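Local coordinates for protein UDP-N-acetylmuramate--L-alanine ligase (Thermotoga maritima, PDB 1J6U) that catalyses the ATP-dependent joining of L-alanine to UDP-N-acetylmuramate, a cytoplasmic step in making bacterial peptidoglycan, at residues T120-K125 with L170-E175; T127-V132 with P165-L170; F177-P182 with F209-R214; L185-A190 with E226-L231. All blocks are in the same frame, centred on the assembly; numbering follows the deposited sequence.

In the fold
All four interactions lie in the Mur ligase middle domain, around its mixed sheet. Interaction 1 joins the P-loop, predicted to bind ATP, to the end of strand 166-170, and interaction 2 packs the helix after the P-loop on that strand; their centres are about 12 Å apart and they share Leu-170. Interactions 3 and 4 involve the chain entering and leaving strand 184-187, their centres also about 12 Å apart; the side chains of Phe-209 (interaction 3) and Ile-187 (interaction 4) each lie about 5 Å from Gly-121 of the predicted ATP site. Leu-170 CD1 lies 3.6 Å from Ile-212 CD1 of interaction 3, and Asp-123 N lies 2.8 Å from Asn-189 OD1 of interaction 4.

Interaction 1: T120-K125 with L170-E175; sequences TGTDGK and LDESEE
Thr-120 to Lys-125 take in the end of strand 116-120 and most of the P-loop of the Mur ligase middle domain, and they meet Leu-170, Asp-171 and Glu-172 at the end of the neighbouring parallel strand. At the base, Thr-120 OG1 donates a 2.7 Å hydrogen bond to Leu-170 O. With OG1 anti to the backbone N (chi1 -168°), the hydroxyl faces strand 166-170, yet it reaches the oxygen from above the carbonyl plane, 45° out of it. The same carbonyl is brushed by the aliphatic part of Lys-125, whose CD lies 3.3 Å from Leu-170 O.

Beyond CD the lysine bends at chi3 (55°), which carries its ammonium back over its own loop. There Lys-125 NZ donates to Gly-121 O at 3.2 Å, approaching nearly along the C=O axis, and forms a longer salt bridge with Asp-171 OD1 at 3.6 Å. Asp-171 OD1 also accepts Ser-173 OG at 3.0 Å through its syn lone pair.

Glu-172 folds against the glycine: its CG stands 3.5 Å from Gly-121 O, and one carboxylate oxygen, OE2, receives only a weak, 3.3 Å hydrogen bond from Thr-122 OG1. Both groups have further partners, since Tyr-205 OH bonds Glu-172 OE2 and Arg-191 N bonds Thr-122 OG1. Gly-124 occupies the N-cap position before helix 125-138. A glycine-rich turn between a strand and a helix, with a lysine starting the helix, is the P-loop of ATP-binding enzymes, consistent with the predicted ATP site at residues 121 to 127.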
loop_
_atom_site.group_PDB
_atom_site.type_symbol
_atom_site.label_atom_id
_atom_site.label_comp_id
_atom_site.label_asym_id
_atom_site.label_seq_id
_atom_site.Cartn_x
_atom_site.Cartn_y
_atom_site.Cartn_z
ATOM N N THR A 120 -7.828 -0.486 7.991
ATOM C CA THR A 120 -8.496 0.234 6.924
ATOM C C THR A 120 -8.150 1.695 7.121
ATOM O O THR A 120 -7.556 2.062 8.129
ATOM C CB THR A 120 -10.043 0.081 6.955
ATOM O OG1 THR A 120 -10.598 0.583 5.728
ATOM C CG2 THR A 120 -10.629 0.892 8.092
ATOM N N GLY A 121 -8.525 2.528 6.158
ATOM C CA GLY A 121 -8.223 3.943 6.268
ATOM C C GLY A 121 -7.916 4.554 4.911
ATOM O O GLY A 121 -7.774 3.862 3.920
ATOM N N THR A 122 -7.821 5.867 4.868
ATOM C CA THR A 122 -7.544 6.520 3.630
ATOM C C THR A 122 -6.085 6.391 3.314
ATOM O O THR A 122 -5.729 5.973 2.232
ATOM C CB THR A 122 -7.874 7.985 3.698
ATOM O OG1 THR A 122 -9.285 8.151 3.875
ATOM C CG2 THR A 122 -7.407 8.660 2.431
ATOM N N ASP A 123 -5.244 6.742 4.274
ATOM C CA ASP A 123 -3.799 6.691 4.084
ATOM C C ASP A 123 -3.106 5.890 5.165
ATOM O O ASP A 123 -3.487 5.975 6.314
ATOM C CB ASP A 123 -3.217 8.110 4.145
ATOM C CG ASP A 123 -4.005 9.109 3.306
ATOM O OD1 ASP A 123 -4.026 8.955 2.057
ATOM O OD2 ASP A 123 -4.594 10.051 3.901
ATOM N N GLY A 124 -2.069 5.148 4.788
ATOM C CA GLY A 124 -1.255 4.401 5.741
ATOM C C GLY A 124 -1.638 2.952 5.949
ATOM O O GLY A 124 -0.936 2.155 6.582
ATOM N N LYS A 125 -2.769 2.618 5.371
ATOM C CA LYS A 125 -3.360 1.313 5.470
ATOM C C LYS A 125 -2.468 0.128 5.142
ATOM O O LYS A 125 -2.373 -0.825 5.917
ATOM C CB LYS A 125 -4.629 1.357 4.609
ATOM C CG LYS A 125 -5.340 0.091 4.359
ATOM C CD LYS A 125 -6.549 0.399 3.498
ATOM C CE LYS A 125 -6.108 1.115 2.239
ATOM N NZ LYS A 125 -7.211 1.846 1.562
ATOM N N LEU A 170 -8.542 -3.533 4.551
ATOM C CA LEU A 170 -9.905 -3.364 4.088
ATOM C C LEU A 170 -9.924 -2.048 3.341
ATOM O O LEU A 170 -9.537 -1.009 3.878
ATOM C CB LEU A 170 -10.897 -3.267 5.252
ATOM C CG LEU A 170 -11.558 -4.558 5.683
ATOM C CD1 LEU A 170 -12.607 -4.239 6.713
ATOM C CD2 LEU A 170 -12.210 -5.210 4.497
ATOM N N ASP A 171 -10.380 -2.065 2.103
ATOM C CA ASP A 171 -10.426 -0.812 1.366
ATOM C C ASP A 171 -11.724 -0.057 1.641
ATOM O O ASP A 171 -12.811 -0.516 1.291
ATOM C CB ASP A 171 -10.279 -1.077 -0.130
ATOM C CG ASP A 171 -10.560 0.145 -0.941
ATOM O OD1 ASP A 171 -10.050 1.223 -0.558
ATOM O OD2 ASP A 171 -11.295 0.024 -1.952
ATOM N N GLU A 172 -11.617 1.106 2.262
ATOM C CA GLU A 172 -12.802 1.856 2.566
ATOM C C GLU A 172 -13.373 2.542 1.342
ATOM O O GLU A 172 -14.135 3.514 1.447
ATOM C CB GLU A 172 -12.539 2.876 3.693
ATOM C CG GLU A 172 -11.255 3.724 3.622
ATOM C CD GLU A 172 -11.182 4.638 2.416
ATOM O OE1 GLU A 172 -10.993 4.110 1.294
ATOM O OE2 GLU A 172 -11.316 5.876 2.591
ATOM N N SER A 173 -13.010 2.048 0.169
ATOM C CA SER A 173 -13.541 2.659 -1.039
ATOM C C SER A 173 -14.843 1.988 -1.310
ATOM O O SER A 173 -15.772 2.604 -1.799
ATOM C CB SER A 173 -12.608 2.467 -2.227
ATOM O OG SER A 173 -11.520 3.343 -2.071
ATOM N N GLU A 174 -14.905 0.711 -0.989
ATOM C CA GLU A 174 -16.127 -0.022 -1.208
ATOM C C GLU A 174 -16.899 -0.027 0.094
ATOM O O GLU A 174 -16.419 -0.539 1.100
ATOM C CB GLU A 174 -15.818 -1.452 -1.656
ATOM C CG GLU A 174 -14.435 -1.588 -2.317
ATOM C CD GLU A 174 -14.245 -2.900 -3.098
ATOM O OE1 GLU A 174 -13.076 -3.369 -3.202
ATOM O OE2 GLU A 174 -15.258 -3.446 -3.616
ATOM N N GLU A 175 -18.093 0.557 0.063
ATOM C CA GLU A 175 -18.992 0.622 1.220
ATOM C C GLU A 175 -19.129 -0.734 1.947
ATOM O O GLU A 175 -19.262 -0.791 3.181
ATOM C CB GLU A 175 -20.369 1.095 0.749
ATOM C CG GLU A 175 -21.364 1.460 1.843
ATOM C CD GLU A 175 -22.689 1.939 1.261
ATOM O OE1 GLU A 175 -23.186 3.016 1.682
ATOM O OE2 GLU A 175 -23.227 1.230 0.375
#

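Interaction 2: T127-V132 with P165-L170; sequences TTTAMV and PVVYEL
Val-132 and Val-167 form the tight end of this contact, where a helix and a strand run almost exactly antiparallel: the axes of 127-132 and 166-170 make an angle of 177° and approach to 8.1 Å. The two valines meet methyl to methyl, CG1 of Val-132 lying 3.6 Å from CG1 of Val-167. Each CG1 is anti to its own backbone N (chi1 175° in Val-132), and this choice turns both methyls into the interface.

One helical turn earlier, Thr-129 presents two different branches to the strand. Thr-129 CG2 lies over the chain, 3.9 Å both from Val-167 CG1 and from the carbonyl carbon of Tyr-168. The hydroxyl borders the aliphatic stem of Glu-169 but is bonded to Lys-125 O within the helix. Replacing Thr-129 by a serine would probably open a gap above Val-167 and the Tyr-168 backbone, because the methyl that fills it would be missing.

The Glu-169 end is looser and partly exposed: Thr-129 OG1 comes no closer than 3.9 Å to Glu-169 CB, and the carboxylate reaches elsewhere, OE1 accepting from Gly-148 N. No hydrogen bond crosses anywhere in the contact. Tyr-168 points to the other side of the sheet, where its OH pairs with Glu-116.

Helix 125-138 is the crossover of a beta-alpha-beta unit from strand 116-120 to strand 144-146. Strand 166-170 lies between those two and parallel to both, so the helix runs back along it, antiparallel, over one face of the sheet; on the helix's far side, Thr-127 and Met-131 (modelled as selenomethionine) touch helix 276-291.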
loop_
_atom_site.group_PDB
_atom_site.type_symbol
_atom_site.label_atom_id
_atom_site.label_comp_id
_atom_site.label_asym_id
_atom_site.label_seq_id
_atom_site.Cartn_x
_atom_site.Cartn_y
_atom_site.Cartn_z
ATOM N N THR A 127 0.943 -0.011 4.761
ATOM C CA THR A 127 2.142 -0.093 5.597
ATOM C C THR A 127 1.754 -0.586 7.003
ATOM O O THR A 127 2.432 -1.465 7.577
ATOM C CB THR A 127 2.872 1.276 5.707
ATOM O OG1 THR A 127 3.596 1.517 4.504
ATOM C CG2 THR A 127 3.880 1.272 6.874
ATOM N N THR A 128 0.665 -0.018 7.535
ATOM C CA THR A 128 0.177 -0.394 8.864
ATOM C C THR A 128 -0.138 -1.877 8.880
ATOM O O THR A 128 0.264 -2.608 9.799
ATOM C CB THR A 128 -1.042 0.426 9.242
ATOM O OG1 THR A 128 -0.638 1.797 9.383
ATOM C CG2 THR A 128 -1.650 -0.082 10.577
ATOM N N THR A 129 -0.820 -2.337 7.838
ATOM C CA THR A 129 -1.114 -3.758 7.730
ATOM C C THR A 129 0.156 -4.592 7.673
ATOM O O THR A 129 0.235 -5.665 8.266
ATOM C CB THR A 129 -1.888 -4.078 6.456
ATOM O OG1 THR A 129 -3.053 -3.259 6.379
ATOM C CG2 THR A 129 -2.283 -5.528 6.448
ATOM N N ALA A 130 1.154 -4.099 6.951
ATOM C CA ALA A 130 2.396 -4.847 6.805
ATOM C C ALA A 130 3.088 -4.908 8.170
ATOM O O ALA A 130 3.671 -5.948 8.563
ATOM C CB ALA A 130 3.294 -4.192 5.714
HETATM N N MSE A 131 3.003 -3.800 8.904
HETATM C CA MSE A 131 3.581 -3.746 10.242
HETATM C C MSE A 131 2.909 -4.797 11.159
HETATM O O MSE A 131 3.608 -5.571 11.813
HETATM C CB MSE A 131 3.437 -2.353 10.816
HETATM C CG MSE A 131 4.380 -1.393 10.245
HETATM SE SE MSE A 131 4.066 0.359 10.923
HETATM C CE MSE A 131 5.796 1.134 10.520
ATOM N N VAL A 132 1.568 -4.827 11.176
ATOM C CA VAL A 132 0.811 -5.770 11.974
ATOM C C VAL A 132 1.240 -7.176 11.618
ATOM O O VAL A 132 1.585 -7.964 12.503
ATOM C CB VAL A 132 -0.718 -5.622 11.734
ATOM C CG1 VAL A 132 -1.511 -6.722 12.504
ATOM C CG2 VAL A 132 -1.164 -4.270 12.202
ATOM N N PRO A 165 -3.562 -16.131 13.349
ATOM C CA PRO A 165 -4.712 -15.312 12.949
ATOM C C PRO A 165 -4.508 -14.813 11.518
ATOM O O PRO A 165 -3.466 -15.045 10.893
ATOM C CB PRO A 165 -4.672 -14.156 13.942
ATOM C CG PRO A 165 -3.213 -13.902 14.056
ATOM C CD PRO A 165 -2.566 -15.327 14.073
ATOM N N VAL A 166 -5.494 -14.105 11.000
ATOM C CA VAL A 166 -5.375 -13.571 9.669
ATOM C C VAL A 166 -5.353 -12.035 9.753
ATOM O O VAL A 166 -6.131 -11.410 10.491
ATOM C CB VAL A 166 -6.521 -14.077 8.760
ATOM C CG1 VAL A 166 -7.852 -13.852 9.431
ATOM C CG2 VAL A 166 -6.488 -13.332 7.408
ATOM N N VAL A 167 -4.408 -11.452 9.017
ATOM C CA VAL A 167 -4.211 -10.008 8.949
ATOM C C VAL A 167 -4.568 -9.545 7.541
ATOM O O VAL A 167 -4.082 -10.118 6.548
ATOM C CB VAL A 167 -2.703 -9.621 9.171
ATOM C CG1 VAL A 167 -2.577 -8.139 9.391
ATOM C CG2 VAL A 167 -2.122 -10.381 10.315
ATOM N N TYR A 168 -5.376 -8.498 7.437
ATOM C CA TYR A 168 -5.731 -7.990 6.118
ATOM C C TYR A 168 -6.077 -6.518 6.084
ATOM O O TYR A 168 -6.324 -5.864 7.092
ATOM C CB TYR A 168 -6.874 -8.802 5.540
ATOM C CG TYR A 168 -8.109 -8.751 6.389
ATOM C CD1 TYR A 168 -9.104 -7.786 6.157
ATOM C CD2 TYR A 168 -8.292 -9.671 7.442
ATOM C CE1 TYR A 168 -10.260 -7.738 6.950
ATOM C CE2 TYR A 168 -9.453 -9.636 8.244
ATOM C CZ TYR A 168 -10.425 -8.673 7.985
ATOM O OH TYR A 168 -11.568 -8.688 8.718
ATOM N N GLU A 169 -6.079 -6.019 4.871
ATOM C CA GLU A 169 -6.336 -4.630 4.545
ATOM C C GLU A 169 -7.801 -4.519 4.093
ATOM O O GLU A 169 -8.263 -5.338 3.364
ATOM C CB GLU A 169 -5.383 -4.286 3.392
ATOM C CG GLU A 169 -5.179 -2.846 3.022
ATOM C CD GLU A 169 -4.105 -2.679 1.932
ATOM O OE1 GLU A 169 -2.925 -3.055 2.167
ATOM O OE2 GLU A 169 -4.449 -2.171 0.836
ATOM N N LEU A 170 -8.542 -3.533 4.551
ATOM C CA LEU A 170 -9.905 -3.364 4.088
ATOM C C LEU A 170 -9.924 -2.048 3.341
ATOM O O LEU A 170 -9.537 -1.009 3.878
ATOM C CB LEU A 170 -10.897 -3.267 5.252
ATOM C CG LEU A 170 -11.558 -4.558 5.683
ATOM C CD1 LEU A 170 -12.607 -4.239 6.713
ATOM C CD2 LEU A 170 -12.210 -5.210 4.497
#

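Interaction 3: F177-P182 with F209-R214; sequences FSEFSP and FEKISR
Ser-178 and Ile-212 bring the backbones together, their CA atoms 4.7 Å apart, where the 3-10 turn 177-179 lies against the last turns of helix 202-214. The turn is closed by the bond from Phe-180 N to Phe-177 O, 3.0 Å long.

Ile-212 has the largest share of the contact. Its chi1 of -170° swings CG1 away from the backbone N and out to the loop: Ile-212 CG1 comes within 3.4 Å of Phe-180 O and packs beside Pro-182 CD, while Ile-212 CD1 lies 3.6 Å from Phe-177 O. The shorter branch, CG2, lies near Phe-177 CE1.

Next to it, Phe-177 and Phe-209 make an edge-to-face pair with centroids 4.8 Å apart and planes at 60°. The Phe-177 edge leads, its CZ standing over one Phe-209 face, offset toward the rim.

At the border, the extended Lys-211 runs past Ser-178, its CG 3.4 Å from Ser-178 O, and its NZ donates to the syn lone pair of Glu-179 OE1 at 3.0 Å. A methionine in place of Lys-211 would probably leave the Glu-179 carboxylate without its close counter-charge.

No hydrogen bond crosses the buried part, which is held by Ile-212 packing against side chains and carbonyl oxygens of the loop and by the aromatic pair. The one directional, charged link sits at the partly exposed border, so joining loop to helix probably depends mostly on shape and burial.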
loop_
_atom_site.group_PDB
_atom_site.type_symbol
_atom_site.label_atom_id
_atom_site.label_comp_id
_atom_site.label_asym_id
_atom_site.label_seq_id
_atom_site.Cartn_x
_atom_site.Cartn_y
_atom_site.Cartn_z
ATOM N N PHE A 177 -17.133 -2.648 2.931
ATOM C CA PHE A 177 -16.099 -2.975 3.909
ATOM C C PHE A 177 -16.746 -2.997 5.267
ATOM O O PHE A 177 -16.346 -3.770 6.137
ATOM C CB PHE A 177 -14.927 -1.980 3.857
ATOM C CG PHE A 177 -15.120 -0.736 4.671
ATOM C CD1 PHE A 177 -14.589 -0.648 5.972
ATOM C CD2 PHE A 177 -15.772 0.366 4.135
ATOM C CE1 PHE A 177 -14.702 0.526 6.726
ATOM C CE2 PHE A 177 -15.895 1.546 4.877
ATOM C CZ PHE A 177 -15.359 1.634 6.179
ATOM N N SER A 178 -17.776 -2.169 5.409
ATOM C CA SER A 178 -18.563 -2.041 6.643
ATOM C C SER A 178 -19.291 -3.338 7.047
ATOM O O SER A 178 -19.844 -3.421 8.135
ATOM C CB SER A 178 -19.612 -0.958 6.467
ATOM O OG SER A 178 -20.538 -1.427 5.513
ATOM N N GLU A 179 -19.285 -4.327 6.161
ATOM C CA GLU A 179 -19.920 -5.608 6.390
ATOM C C GLU A 179 -18.973 -6.590 7.059
ATOM O O GLU A 179 -19.361 -7.701 7.420
ATOM C CB GLU A 179 -20.401 -6.205 5.059
ATOM C CG GLU A 179 -21.517 -5.425 4.405
ATOM C CD GLU A 179 -22.719 -5.287 5.320
ATOM O OE1 GLU A 179 -23.050 -4.141 5.714
ATOM O OE2 GLU A 179 -23.325 -6.334 5.650
ATOM N N PHE A 180 -17.720 -6.196 7.198
ATOM C CA PHE A 180 -16.747 -7.050 7.859
ATOM C C PHE A 180 -16.891 -6.841 9.364
ATOM O O PHE A 180 -17.389 -5.813 9.825
ATOM C CB PHE A 180 -15.305 -6.681 7.431
ATOM C CG PHE A 180 -14.943 -7.171 6.075
ATOM C CD1 PHE A 180 -15.544 -6.633 4.938
ATOM C CD2 PHE A 180 -14.065 -8.236 5.925
ATOM C CE1 PHE A 180 -15.269 -7.177 3.669
ATOM C CE2 PHE A 180 -13.788 -8.776 4.659
ATOM C CZ PHE A 180 -14.389 -8.249 3.540
ATOM N N SER A 181 -16.463 -7.815 10.140
ATOM C CA SER A 181 -16.518 -7.631 11.573
ATOM C C SER A 181 -15.315 -8.342 12.192
ATOM O O SER A 181 -15.433 -9.419 12.797
ATOM C CB SER A 181 -17.838 -8.164 12.123
ATOM O OG SER A 181 -18.077 -9.426 11.569
ATOM N N PRO A 182 -14.128 -7.741 12.026
ATOM C CA PRO A 182 -12.880 -8.298 12.560
ATOM C C PRO A 182 -12.877 -8.173 14.082
ATOM O O PRO A 182 -13.719 -7.470 14.664
ATOM C CB PRO A 182 -11.826 -7.401 11.938
ATOM C CG PRO A 182 -12.556 -6.018 11.951
ATOM C CD PRO A 182 -13.909 -6.407 11.420
ATOM N N PHE A 209 -18.291 3.394 8.684
ATOM C CA PHE A 209 -17.323 3.224 9.764
ATOM C C PHE A 209 -18.006 2.890 11.076
ATOM O O PHE A 209 -17.575 1.984 11.807
ATOM C CB PHE A 209 -16.446 4.468 9.915
ATOM C CG PHE A 209 -15.370 4.541 8.894
ATOM C CD1 PHE A 209 -15.460 5.429 7.831
ATOM C CD2 PHE A 209 -14.311 3.648 8.939
ATOM C CE1 PHE A 209 -14.515 5.427 6.824
ATOM C CE2 PHE A 209 -13.354 3.626 7.941
ATOM C CZ PHE A 209 -13.454 4.519 6.877
ATOM N N GLU A 210 -19.075 3.626 11.354
ATOM C CA GLU A 210 -19.879 3.421 12.550
ATOM C C GLU A 210 -20.185 1.922 12.707
ATOM O O GLU A 210 -19.904 1.287 13.741
ATOM C CB GLU A 210 -21.189 4.181 12.399
ATOM C CG GLU A 210 -21.610 4.918 13.623
ATOM C CD GLU A 210 -21.098 6.329 13.610
ATOM O OE1 GLU A 210 -21.264 6.974 12.550
ATOM O OE2 GLU A 210 -20.549 6.787 14.644
ATOM N N LYS A 211 -20.742 1.383 11.637
ATOM C CA LYS A 211 -21.118 -0.005 11.509
ATOM C C LYS A 211 -20.004 -1.021 11.710
ATOM O O LYS A 211 -20.183 -1.992 12.463
ATOM C CB LYS A 211 -21.764 -0.235 10.136
ATOM C CG LYS A 211 -22.154 -1.698 9.901
ATOM C CD LYS A 211 -23.052 -1.853 8.690
ATOM C CE LYS A 211 -23.794 -3.167 8.763
ATOM N NZ LYS A 211 -24.926 -3.190 7.794
ATOM N N ILE A 212 -18.860 -0.837 11.046
ATOM C CA ILE A 212 -17.809 -1.830 11.246
ATOM C C ILE A 212 -17.280 -1.706 12.669
ATOM O O ILE A 212 -16.956 -2.716 13.301
ATOM C CB ILE A 212 -16.653 -1.716 10.222
ATOM C CG1 ILE A 212 -15.754 -2.931 10.367
ATOM C CG2 ILE A 212 -15.856 -0.434 10.423
ATOM C CD1 ILE A 212 -14.745 -3.023 9.311
ATOM N N SER A 213 -17.211 -0.474 13.179
ATOM C CA SER A 213 -16.765 -0.272 14.548
ATOM C C SER A 213 -17.639 -1.111 15.481
ATOM O O SER A 213 -17.112 -1.894 16.280
ATOM C CB SER A 213 -16.890 1.178 14.941
ATOM O OG SER A 213 -16.006 1.953 14.178
ATOM N N ARG A 214 -18.969 -0.952 15.369
ATOM C CA ARG A 214 -19.897 -1.706 16.200
ATOM C C ARG A 214 -19.593 -3.202 16.195
ATOM O O ARG A 214 -19.622 -3.842 17.224
ATOM C CB ARG A 214 -21.352 -1.471 15.761
ATOM C CG ARG A 214 -21.827 -0.056 16.078
ATOM C CD ARG A 214 -23.340 0.176 15.916
ATOM N NE ARG A 214 -23.724 0.652 14.588
ATOM C CZ ARG A 214 -24.091 -0.150 13.592
ATOM N NH1 ARG A 214 -24.132 -1.483 13.756
ATOM N NH2 ARG A 214 -24.427 0.384 12.427
#

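Interaction 4: L185-A190 with E226-L231; sequences LIITNA and ELTSHL
Ile-187 and Thr-228 touch methyl to methyl, CG2 to CG2 at 3.6 Å, their side chains passing at a slant. In Ile-187 a chi1 of -60° sends CG1 opposite the carbonyl carbon and CG2 opposite the backbone N. The CG1 branch ends in Ile-187 CD1, 3.7 Å from Thr-228 OG1. That hydroxyl is buried by the contact and has no polar partner in the model. Ile-187 CD1 also reaches Leu-231 CD1, more loosely, at 4.4 Å.

Nearer the loop end, Ala-190 CB faces Thr-228 CB, and Ala-190 O meets Leu-227 CD2 at 3.2 Å. A water bridges the backbones: it lies 2.8 Å from Ala-190 O, to which it donates, and 2.8 Å from Leu-227 N, from which it accepts.

Ile-187 ends strand 184-187, which lies parallel between strands 116-120 and 218-222 in the central sheet of the Mur ligase middle domain, and Ala-190 follows in the loop beyond the strand's C-terminal end.

Further out, Asp-225 binds Ala-190 N through OD2, tying the two segments together just ahead of Leu-227. Thr-221 OG1 bonds Thr-228 O, and Thr-228 O also accepts Leu-231 N at 3.1 Å. Phe-209 of helix 202-214 packs on Ala-190, and Tyr-205 of the same helix touches Leu-227.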
loop_
_atom_site.group_PDB
_atom_site.type_symbol
_atom_site.label_atom_id
_atom_site.label_comp_id
_atom_site.label_asym_id
_atom_site.label_seq_id
_atom_site.Cartn_x
_atom_site.Cartn_y
_atom_site.Cartn_z
ATOM N N LEU A 185 -9.615 -3.765 14.639
ATOM C CA LEU A 185 -9.597 -2.931 13.483
ATOM C C LEU A 185 -8.815 -1.637 13.757
ATOM O O LEU A 185 -9.103 -0.910 14.739
ATOM C CB LEU A 185 -11.017 -2.557 13.116
ATOM C CG LEU A 185 -11.100 -1.406 12.122
ATOM C CD1 LEU A 185 -10.778 -1.987 10.740
ATOM C CD2 LEU A 185 -12.485 -0.736 12.158
ATOM N N ILE A 186 -7.798 -1.373 12.927
ATOM C CA ILE A 186 -7.097 -0.093 13.032
ATOM C C ILE A 186 -7.689 0.743 11.884
ATOM O O ILE A 186 -7.838 0.257 10.745
ATOM C CB ILE A 186 -5.587 -0.186 12.773
ATOM C CG1 ILE A 186 -4.874 -0.890 13.926
ATOM C CG2 ILE A 186 -5.025 1.212 12.600
ATOM C CD1 ILE A 186 -3.348 -1.100 13.675
ATOM N N ILE A 187 -8.080 1.969 12.191
ATOM C CA ILE A 187 -8.601 2.862 11.166
ATOM C C ILE A 187 -7.549 3.957 11.185
ATOM O O ILE A 187 -7.533 4.766 12.119
ATOM C CB ILE A 187 -9.943 3.508 11.549
ATOM C CG1 ILE A 187 -11.019 2.440 11.779
ATOM C CG2 ILE A 187 -10.379 4.468 10.442
ATOM C CD1 ILE A 187 -12.387 3.039 12.213
ATOM N N THR A 188 -6.682 3.985 10.163
ATOM C CA THR A 188 -5.579 4.971 10.094
ATOM C C THR A 188 -6.076 6.394 10.069
ATOM O O THR A 188 -5.516 7.268 10.742
ATOM C CB THR A 188 -4.724 4.771 8.851
ATOM O OG1 THR A 188 -5.588 4.730 7.711
ATOM C CG2 THR A 188 -3.943 3.484 8.933
ATOM N N ASN A 189 -7.123 6.615 9.275
ATOM C CA ASN A 189 -7.772 7.932 9.132
ATOM C C ASN A 189 -8.865 7.680 8.123
ATOM O O ASN A 189 -8.925 6.613 7.506
ATOM C CB ASN A 189 -6.827 8.985 8.565
ATOM C CG ASN A 189 -6.091 8.476 7.341
ATOM O OD1 ASN A 189 -6.699 7.937 6.409
ATOM N ND2 ASN A 189 -4.778 8.612 7.347
ATOM N N ALA A 190 -9.714 8.668 7.935
ATOM C CA ALA A 190 -10.844 8.523 7.026
ATOM C C ALA A 190 -11.159 9.927 6.521
ATOM O O ALA A 190 -11.919 10.679 7.148
ATOM C CB ALA A 190 -12.056 7.933 7.788
ATOM N N GLU A 226 -10.907 13.802 12.195
ATOM C CA GLU A 226 -12.220 14.392 12.470
ATOM C C GLU A 226 -13.354 13.393 12.405
ATOM O O GLU A 226 -14.086 13.219 13.372
ATOM C CB GLU A 226 -12.526 15.573 11.520
ATOM N N LEU A 227 -13.468 12.718 11.271
ATOM C CA LEU A 227 -14.525 11.752 11.008
ATOM C C LEU A 227 -14.575 10.483 11.828
ATOM O O LEU A 227 -15.644 9.936 12.081
ATOM C CB LEU A 227 -14.415 11.298 9.568
ATOM C CG LEU A 227 -15.522 11.568 8.573
ATOM C CD1 LEU A 227 -15.887 13.019 8.642
ATOM C CD2 LEU A 227 -15.039 11.177 7.171
ATOM N N THR A 228 -13.433 10.018 12.286
ATOM C CA THR A 228 -13.446 8.715 12.883
ATOM C C THR A 228 -12.841 8.517 14.271
ATOM O O THR A 228 -12.899 7.426 14.824
ATOM C CB THR A 228 -12.796 7.797 11.798
ATOM O OG1 THR A 228 -13.504 6.568 11.690
ATOM C CG2 THR A 228 -11.328 7.572 12.066
ATOM N N SER A 229 -12.310 9.579 14.859
ATOM C CA SER A 229 -11.646 9.469 16.150
ATOM C C SER A 229 -12.458 8.919 17.309
ATOM O O SER A 229 -11.956 8.129 18.116
ATOM C CB SER A 229 -11.083 10.817 16.551
ATOM O OG SER A 229 -12.102 11.782 16.522
ATOM N N HIS A 230 -13.702 9.361 17.400
ATOM C CA HIS A 230 -14.580 8.940 18.466
ATOM C C HIS A 230 -14.868 7.419 18.441
ATOM O O HIS A 230 -15.231 6.828 19.452
ATOM C CB HIS A 230 -15.890 9.744 18.376
ATOM C CG HIS A 230 -16.759 9.337 17.228
ATOM N ND1 HIS A 230 -16.546 9.778 15.938
ATOM C CD2 HIS A 230 -17.781 8.450 17.159
ATOM C CE1 HIS A 230 -17.398 9.178 15.126
ATOM N NE2 HIS A 230 -18.158 8.367 15.842
ATOM N N LEU A 231 -14.691 6.773 17.301
ATOM C CA LEU A 231 -14.970 5.352 17.240
ATOM C C LEU A 231 -13.925 4.493 17.920
ATOM O O LEU A 231 -14.141 3.311 18.173
ATOM C CB LEU A 231 -15.083 4.893 15.785
ATOM C CG LEU A 231 -16.088 5.660 14.945
ATOM C CD1 LEU A 231 -16.066 5.095 13.558
ATOM C CD2 LEU A 231 -17.480 5.534 15.534
HETATM O O HOH W 1 -11.776 12.769 8.995
#